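Local coordinates for protein phosphoribosylaminoimidazole carboxylase, ATPase subunit (Thermus thermophilus, PDB 3AW8) that probably catalyses the ATP-dependent conversion of 5-aminoimidazole ribonucleotide and bicarbonate to N5-carboxyaminoimidazole ribonucleotide, a step of purine biosynthesis, at residues A[195-200]-A[212-217]; A[301-306]-A[337-342]. All blocks are in the same frame, centred on the assembly; numbering follows the deposited sequence.

Interaction 1: A[195-200]-A[212-217]; sequences FYPLVE and LAPAPG
Glu200 and Leu212 form an antiparallel hydrogen-bonded pair, with Glu200 N donating to Leu212 O at 2.9 Å and Leu212 N to Glu200 O at 2.7 Å. The pair belongs to the β hairpin of strands 193-204 and 207-213 in the ATP-grasp domain. Beyond Ala213 the returning chain leaves the sheet through the cis peptide bond before Pro214, yet one further backbone bond holds it to its partner: Ala215 N reaches Leu198 O at 2.8 Å, approaching from above the carbonyl plane, 50° out of it. The methyl of Ala215 thereby comes against Leu198, CB to CB at 3.9 Å, while the leucine side chain also packs on helix 220-237. Pro197 and Pro214 meet through their ring carbons, the two CB atoms 3.7 Å apart. Val199 turns CG2 onto Ala213 CB (3.9 Å) and sets CG1 beside Leu212 O; Trp269 packs on both Val199 and Ala213. Glu200 is the polar member of the contact. With CG anti to the backbone N (chi1 166°) and the chain extended beyond it, the side chain runs alongside Leu212 in the same direction and crosses Pro216 at about a right angle. Its buried carboxylate forms salt bridges through both oxygens, OE2 with Arg179 and OE1 with Arg202; the Glu200 side chain lies about 12 Å from the bound AMP. Arg179 also bonds to Pro216 O, tying the departing chain to the same charge cluster. Besides meeting Arg179, Glu200 OE2 lies 3.4 Å from Pro216 CD.

Interaction 2: A[301-306]-A[337-342]; sequences AMVNLI and GHITLR
Met302 approaches the imidazole of His338 obliquely: with CG anti to the backbone N (chi1 -163°) and the chain bent beyond it, its SD comes 4.8 Å from the ring centroid, 48° off the ring normal, and rests 4.0 Å from His338 CB. Thr340 OG1 lies in plane at the ring edge, His324 stacks on the ring, and the ring of His268 also meets it. The amide of Asn304, its plane 74° from the imidazole, crosses His338 at a slant and brings OD1 to 3.9 Å from His338 CB. Outside partners fix both polar groups: His338 ND1 bonds to Tyr326 OH, and Asn304 ND2 to Leu208 O and Asn265 OD1. The opposite face of the sheet is apolar. Val303 sets CG2 against Ile339 CB at 3.9 Å. Leu305 spreads both methyls over the other strand: CD2 sits above the Gly337-His338 peptide, 3.7 Å from Gly337 C, and CD1 meets Ile339 CD1 at 3.9 Å. Replacing this leucine by alanine takes away both methyls and is likely to open a gap beside Ile339 and over the Gly337 backbone. Leu323 of the neighbouring strand touches both Leu305 and Ile339, and helix 346-357 packs on Ala301 and Ile339. Backbone bonds in both directions join Ala301 with Leu341 and Val303 with Ile339; Val303 N to Ile339 O, at 3.0 Å, is nearly straight. Met302-Thr340 and Asn304-His338 are the intervening non-hydrogen-bonded pairs. This is a regular antiparallel β pairing in the PurK C-terminal domain, apolar toward a covering helix and bearing a histidine cluster on its other face.

In the fold
Following the chain from its N terminus, past the Rossmann-like first domain, interaction 1 comes first: it closes the hairpin of strands 193-204 and 207-213. The chain then runs through helix 220-237 and strands 241-250 and 253-260 before entering strand 299-306. Interaction 2 closes the longer excursion that carries helix 312-316 and strand 321-325. The two closures are therefore in series, neither enclosing nor crossing the other. In space they join, because strands 207-213 and 299-306 are neighbours in one antiparallel sheet: Ala213 and Ser300 share backbone bonding, and Leu212 CD2 packs 4.0 Å from Ala301 CB. One sheet thus runs through residues of both the ATP-grasp and the C-terminal family regions.

Interaction 1: A[195-200]-A[212-217]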
ATOM      1  N   PHE A 195     -14.338  -5.990 -13.505  1.00 45.25           N
ATOM      2  CA  PHE A 195     -13.958  -4.919 -14.425  1.00 46.56           C
ATOM      3  C   PHE A 195     -13.826  -3.581 -13.710  1.00 47.82           C
ATOM      4  O   PHE A 195     -14.620  -3.266 -12.817  1.00 48.97           O
ATOM      5  CB  PHE A 195     -15.004  -4.806 -15.541  1.00 46.65           C
ATOM      6  CG  PHE A 195     -15.282  -6.108 -16.240  1.00 48.01           C
ATOM      7  CD1 PHE A 195     -14.609  -6.446 -17.410  1.00 48.16           C
ATOM      8  CD2 PHE A 195     -16.157  -7.037 -15.681  1.00 46.06           C
ATOM      9  CE1 PHE A 195     -14.802  -7.692 -18.008  1.00 48.22           C
ATOM     10  CE2 PHE A 195     -16.350  -8.282 -16.272  1.00 47.00           C
ATOM     11  CZ  PHE A 195     -15.671  -8.611 -17.437  1.00 46.72           C
ATOM     12  N   TYR A 196     -12.822  -2.800 -14.101  1.00 46.73           N
ATOM     13  CA  TYR A 196     -12.586  -1.484 -13.509  1.00 47.08           C
ATOM     14  C   TYR A 196     -13.290  -0.451 -14.360  1.00 46.97           C
ATOM     15  O   TYR A 196     -13.606  -0.704 -15.516  1.00 47.86           O
ATOM     16  CB  TYR A 196     -11.083  -1.145 -13.490  1.00 45.08           C
ATOM     17  CG  TYR A 196     -10.299  -1.850 -12.420  1.00 45.06           C
ATOM     18  CD1 TYR A 196     -10.186  -1.311 -11.136  1.00 44.97           C
ATOM     19  CD2 TYR A 196      -9.724  -3.100 -12.665  1.00 43.80           C
ATOM     20  CE1 TYR A 196      -9.521  -2.010 -10.114  1.00 42.56           C
ATOM     21  CE2 TYR A 196      -9.067  -3.804 -11.660  1.00 41.81           C
ATOM     22  CZ  TYR A 196      -8.974  -3.259 -10.389  1.00 42.03           C
ATOM     23  OH  TYR A 196      -8.399  -3.999  -9.390  1.00 38.69           O
ATOM     24  N   PRO A 197     -13.550   0.733 -13.800  1.00 47.75           N
ATOM     25  CA  PRO A 197     -14.215   1.749 -14.615  1.00 48.60           C
ATOM     26  C   PRO A 197     -13.320   2.025 -15.822  1.00 49.26           C
ATOM     27  O   PRO A 197     -12.114   1.801 -15.758  1.00 50.94           O
ATOM     28  CB  PRO A 197     -14.279   2.951 -13.675  1.00 47.60           C
ATOM     29  CG  PRO A 197     -14.385   2.311 -12.327  1.00 48.49           C
ATOM     30  CD  PRO A 197     -13.391   1.188 -12.409  1.00 47.80           C
ATOM     31  N   LEU A 198     -13.900   2.484 -16.923  1.00 50.00           N
ATOM     32  CA  LEU A 198     -13.095   2.807 -18.088  1.00 50.87           C
ATOM     33  C   LEU A 198     -12.179   3.912 -17.609  1.00 50.26           C
ATOM     34  O   LEU A 198     -12.467   4.558 -16.606  1.00 50.63           O
ATOM     35  CB  LEU A 198     -13.968   3.317 -19.244  1.00 54.14           C
ATOM     36  CG  LEU A 198     -14.635   2.283 -20.159  1.00 57.20           C
ATOM     37  CD1 LEU A 198     -15.562   2.992 -21.126  1.00 58.24           C
ATOM     38  CD2 LEU A 198     -13.575   1.498 -20.929  1.00 56.80           C
ATOM     39  N   VAL A 199     -11.079   4.134 -18.313  1.00 49.29           N
ATOM     40  CA  VAL A 199     -10.136   5.168 -17.923  1.00 48.36           C
ATOM     41  C   VAL A 199      -9.748   5.954 -19.165  1.00 49.44           C
ATOM     42  O   VAL A 199      -9.562   5.371 -20.236  1.00 48.95           O
ATOM     43  CB  VAL A 199      -8.859   4.539 -17.284  1.00 48.46           C
ATOM     44  CG1 VAL A 199      -7.848   5.625 -16.928  1.00 47.23           C
ATOM     45  CG2 VAL A 199      -9.235   3.744 -16.046  1.00 46.88           C
ATOM     46  N   GLU A 200      -9.646   7.274 -19.032  1.00 48.22           N
ATOM     47  CA  GLU A 200      -9.251   8.102 -20.159  1.00 48.77           C
ATOM     48  C   GLU A 200      -7.749   8.330 -20.083  1.00 49.10           C
ATOM     49  O   GLU A 200      -7.239   8.852 -19.086  1.00 49.59           O
ATOM     50  CB  GLU A 200      -9.978   9.442 -20.135  1.00 50.42           C
ATOM     51  CG  GLU A 200      -9.362  10.460 -21.075  1.00 52.25           C
ATOM     52  CD  GLU A 200     -10.163  11.729 -21.177  1.00 55.52           C
ATOM     53  OE1 GLU A 200      -9.588  12.742 -21.642  1.00 56.21           O
ATOM     54  OE2 GLU A 200     -11.362  11.710 -20.806  1.00 54.83           O
ATOM     55  N   LEU A 212      -7.327   9.628 -16.490  1.00 45.09           N
ATOM     56  CA  LEU A 212      -8.461  10.117 -15.723  1.00 46.04           C
ATOM     57  C   LEU A 212      -9.444   8.982 -15.478  1.00 48.10           C
ATOM     58  O   LEU A 212      -9.955   8.374 -16.420  1.00 49.26           O
ATOM     59  CB  LEU A 212      -9.137  11.274 -16.467  1.00 44.43           C
ATOM     60  CG  LEU A 212      -8.204  12.481 -16.622  1.00 45.21           C
ATOM     61  CD1 LEU A 212      -8.772  13.497 -17.610  1.00 44.46           C
ATOM     62  CD2 LEU A 212      -7.989  13.104 -15.259  1.00 43.56           C
ATOM     63  N   ALA A 213      -9.697   8.696 -14.205  1.00 49.52           N
ATOM     64  CA  ALA A 213     -10.609   7.625 -13.830  1.00 52.05           C
ATOM     65  C   ALA A 213     -11.609   8.066 -12.766  1.00 53.20           C
ATOM     66  O   ALA A 213     -11.244   8.732 -11.797  1.00 54.28           O
ATOM     67  CB  ALA A 213      -9.813   6.419 -13.324  1.00 51.56           C
ATOM     68  N   PRO A 214     -12.893   7.716 -12.947  1.00 53.41           N
ATOM     69  CA  PRO A 214     -13.393   6.951 -14.094  1.00 54.76           C
ATOM     70  C   PRO A 214     -13.318   7.829 -15.338  1.00 57.00           C
ATOM     71  O   PRO A 214     -13.153   9.042 -15.223  1.00 59.81           O
ATOM     72  CB  PRO A 214     -14.832   6.645 -13.699  1.00 53.38           C
ATOM     73  CG  PRO A 214     -14.771   6.601 -12.207  1.00 52.65           C
ATOM     74  CD  PRO A 214     -13.916   7.793 -11.894  1.00 52.79           C
ATOM     75  N   ALA A 215     -13.428   7.239 -16.522  1.00 58.43           N
ATOM     76  CA  ALA A 215     -13.377   8.042 -17.739  1.00 59.85           C
ATOM     77  C   ALA A 215     -14.452   9.128 -17.638  1.00 61.40           C
ATOM     78  O   ALA A 215     -15.646   8.834 -17.537  1.00 60.12           O
ATOM     79  CB  ALA A 215     -13.619   7.167 -18.959  1.00 60.03           C
ATOM     80  N   PRO A 216     -14.037  10.401 -17.647  1.00 62.98           N
ATOM     81  CA  PRO A 216     -14.971  11.527 -17.554  1.00 64.54           C
ATOM     82  C   PRO A 216     -16.130  11.431 -18.540  1.00 66.32           C
ATOM     83  O   PRO A 216     -15.924  11.469 -19.752  1.00 67.31           O
ATOM     84  CB  PRO A 216     -14.083  12.733 -17.835  1.00 63.11           C
ATOM     85  CG  PRO A 216     -12.773  12.310 -17.268  1.00 64.62           C
ATOM     86  CD  PRO A 216     -12.650  10.883 -17.758  1.00 63.88           C
ATOM     87  N   GLY A 217     -17.343  11.292 -18.011  1.00 67.83           N
ATOM     88  CA  GLY A 217     -18.522  11.219 -18.858  1.00 69.02           C
ATOM     89  C   GLY A 217     -18.902   9.846 -19.372  1.00 70.40           C
ATOM     90  O   GLY A 217     -20.052   9.617 -19.752  1.00 69.75           O
TER

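Interaction 2: A[301-306]-A[337-342]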
ATOM      1  N   ALA A 301      -6.629  11.035 -10.847  1.00 48.70           N
ATOM      2  CA  ALA A 301      -5.880  11.566 -11.963  1.00 48.51           C
ATOM      3  C   ALA A 301      -4.499  10.957 -11.760  1.00 49.14           C
ATOM      4  O   ALA A 301      -3.872  11.136 -10.709  1.00 48.09           O
ATOM      5  CB  ALA A 301      -5.810  13.085 -11.893  1.00 50.46           C
ATOM      6  N   MET A 302      -4.043  10.220 -12.763  1.00 47.10           N
ATOM      7  CA  MET A 302      -2.753   9.552 -12.709  1.00 44.00           C
ATOM      8  C   MET A 302      -1.783  10.325 -13.595  1.00 41.57           C
ATOM      9  O   MET A 302      -1.975  10.385 -14.809  1.00 41.97           O
ATOM     10  CB  MET A 302      -2.938   8.112 -13.224  1.00 44.93           C
ATOM     11  CG  MET A 302      -1.840   7.101 -12.892  1.00 44.09           C
ATOM     12  SD  MET A 302      -0.286   7.344 -13.763  1.00 44.70           S
ATOM     13  CE  MET A 302      -0.843   7.261 -15.492  1.00 39.27           C
ATOM     14  N   VAL A 303      -0.759  10.941 -13.015  1.00 38.75           N
ATOM     15  CA  VAL A 303       0.192  11.655 -13.861  1.00 39.64           C
ATOM     16  C   VAL A 303       1.562  10.982 -13.794  1.00 39.44           C
ATOM     17  O   VAL A 303       2.155  10.849 -12.726  1.00 39.57           O
ATOM     18  CB  VAL A 303       0.302  13.203 -13.507  1.00 39.99           C
ATOM     19  CG1 VAL A 303      -1.039  13.738 -13.053  1.00 38.08           C
ATOM     20  CG2 VAL A 303       1.359  13.463 -12.453  1.00 42.11           C
ATOM     21  N   ASN A 304       2.050  10.528 -14.943  1.00 39.82           N
ATOM     22  CA  ASN A 304       3.349   9.878 -15.004  1.00 41.10           C
ATOM     23  C   ASN A 304       4.488  10.852 -14.781  1.00 41.62           C
ATOM     24  O   ASN A 304       4.385  12.034 -15.108  1.00 41.96           O
ATOM     25  CB  ASN A 304       3.568   9.204 -16.360  1.00 41.65           C
ATOM     26  CG  ASN A 304       3.008   7.798 -16.415  1.00 41.56           C
ATOM     27  OD1 ASN A 304       2.745   7.179 -15.382  1.00 41.26           O
ATOM     28  ND2 ASN A 304       2.838   7.278 -17.623  1.00 38.74           N
ATOM     29  N   LEU A 305       5.572  10.332 -14.216  1.00 42.20           N
ATOM     30  CA  LEU A 305       6.788  11.094 -13.965  1.00 42.04           C
ATOM     31  C   LEU A 305       7.793  10.548 -14.979  1.00 43.70           C
ATOM     32  O   LEU A 305       8.347   9.462 -14.799  1.00 46.50           O
ATOM     33  CB  LEU A 305       7.275  10.858 -12.531  1.00 39.58           C
ATOM     34  CG  LEU A 305       6.947  11.881 -11.429  1.00 41.91           C
ATOM     35  CD1 LEU A 305       5.853  12.852 -11.852  1.00 41.54           C
ATOM     36  CD2 LEU A 305       6.553  11.135 -10.174  1.00 39.68           C
ATOM     37  N   ILE A 306       8.002  11.293 -16.060  1.00 44.05           N
ATOM     38  CA  ILE A 306       8.911  10.883 -17.125  1.00 44.24           C
ATOM     39  C   ILE A 306      10.227  11.654 -17.106  1.00 45.34           C
ATOM     40  O   ILE A 306      10.236  12.878 -17.078  1.00 48.02           O
ATOM     41  CB  ILE A 306       8.253  11.082 -18.517  1.00 44.36           C
ATOM     42  CG1 ILE A 306       6.870  10.426 -18.548  1.00 43.46           C
ATOM     43  CG2 ILE A 306       9.141  10.498 -19.611  1.00 42.40           C
ATOM     44  CD1 ILE A 306       6.897   8.928 -18.334  1.00 46.17           C
ATOM     45  N   GLY A 337       8.399   7.212 -12.017  1.00 31.70           N
ATOM     46  CA  GLY A 337       7.427   7.268 -10.944  1.00 29.23           C
ATOM     47  C   GLY A 337       6.092   7.742 -11.465  1.00 30.82           C
ATOM     48  O   GLY A 337       5.880   7.828 -12.670  1.00 32.44           O
ATOM     49  N   HIS A 338       5.171   8.015 -10.554  1.00 31.43           N
ATOM     50  CA  HIS A 338       3.882   8.547 -10.932  1.00 33.89           C
ATOM     51  C   HIS A 338       3.234   9.179  -9.693  1.00 36.76           C
ATOM     52  O   HIS A 338       3.702   8.992  -8.568  1.00 36.30           O
ATOM     53  CB  HIS A 338       2.987   7.457 -11.548  1.00 32.67           C
ATOM     54  CG  HIS A 338       2.369   6.528 -10.551  1.00 35.56           C
ATOM     55  ND1 HIS A 338       2.961   5.342 -10.166  1.00 36.45           N
ATOM     56  CD2 HIS A 338       1.202   6.603  -9.870  1.00 34.62           C
ATOM     57  CE1 HIS A 338       2.181   4.726  -9.297  1.00 36.44           C
ATOM     58  NE2 HIS A 338       1.108   5.470  -9.100  1.00 37.25           N
ATOM     59  N   ILE A 339       2.173   9.946  -9.915  1.00 38.97           N
ATOM     60  CA  ILE A 339       1.460  10.607  -8.835  1.00 39.86           C
ATOM     61  C   ILE A 339      -0.029  10.396  -9.014  1.00 40.49           C
ATOM     62  O   ILE A 339      -0.579  10.726 -10.056  1.00 40.72           O
ATOM     63  CB  ILE A 339       1.698  12.133  -8.845  1.00 41.16           C
ATOM     64  CG1 ILE A 339       3.185  12.444  -8.683  1.00 39.56           C
ATOM     65  CG2 ILE A 339       0.880  12.788  -7.737  1.00 39.30           C
ATOM     66  CD1 ILE A 339       3.504  13.902  -8.886  1.00 38.60           C
ATOM     67  N   THR A 340      -0.688   9.844  -8.007  1.00 43.30           N
ATOM     68  CA  THR A 340      -2.121   9.666  -8.107  1.00 43.96           C
ATOM     69  C   THR A 340      -2.825  10.643  -7.191  1.00 46.66           C
ATOM     70  O   THR A 340      -2.587  10.671  -5.987  1.00 46.97           O
ATOM     71  CB  THR A 340      -2.559   8.248  -7.756  1.00 42.69           C
ATOM     72  OG1 THR A 340      -2.153   7.359  -8.805  1.00 41.03           O
ATOM     73  CG2 THR A 340      -4.084   8.192  -7.602  1.00 39.31           C
ATOM     74  N   LEU A 341      -3.680  11.461  -7.796  1.00 50.40           N
ATOM     75  CA  LEU A 341      -4.461  12.462  -7.088  1.00 50.63           C
ATOM     76  C   LEU A 341      -5.864  11.909  -6.962  1.00 51.15           C
ATOM     77  O   LEU A 341      -6.541  11.673  -7.962  1.00 51.30           O
ATOM     78  CB  LEU A 341      -4.479  13.765  -7.887  1.00 51.31           C
ATOM     79  CG  LEU A 341      -5.252  14.968  -7.338  1.00 52.96           C
ATOM     80  CD1 LEU A 341      -4.721  15.373  -5.970  1.00 51.32           C
ATOM     81  CD2 LEU A 341      -5.116  16.120  -8.321  1.00 52.41           C
ATOM     82  N   ARG A 342      -6.295  11.680  -5.731  1.00 53.01           N
ATOM     83  CA  ARG A 342      -7.626  11.146  -5.498  1.00 55.71           C
ATOM     84  C   ARG A 342      -8.457  12.114  -4.665  1.00 58.06           C
ATOM     85  O   ARG A 342      -8.233  12.265  -3.465  1.00 58.67           O
ATOM     86  CB  ARG A 342      -7.529   9.802  -4.778  1.00 54.22           C
ATOM     87  CG  ARG A 342      -8.805   8.993  -4.804  1.00 53.00           C
ATOM     88  CD  ARG A 342      -8.833   8.024  -3.649  1.00 52.42           C
ATOM     89  NE  ARG A 342      -8.914   8.742  -2.385  1.00 56.27           N
ATOM     90  CZ  ARG A 342      -9.961   9.472  -2.008  1.00 58.65           C
ATOM     91  NH1 ARG A 342     -11.021   9.577  -2.801  1.00 60.08           N
ATOM     92  NH2 ARG A 342      -9.955  10.103  -0.840  1.00 57.90           N
TER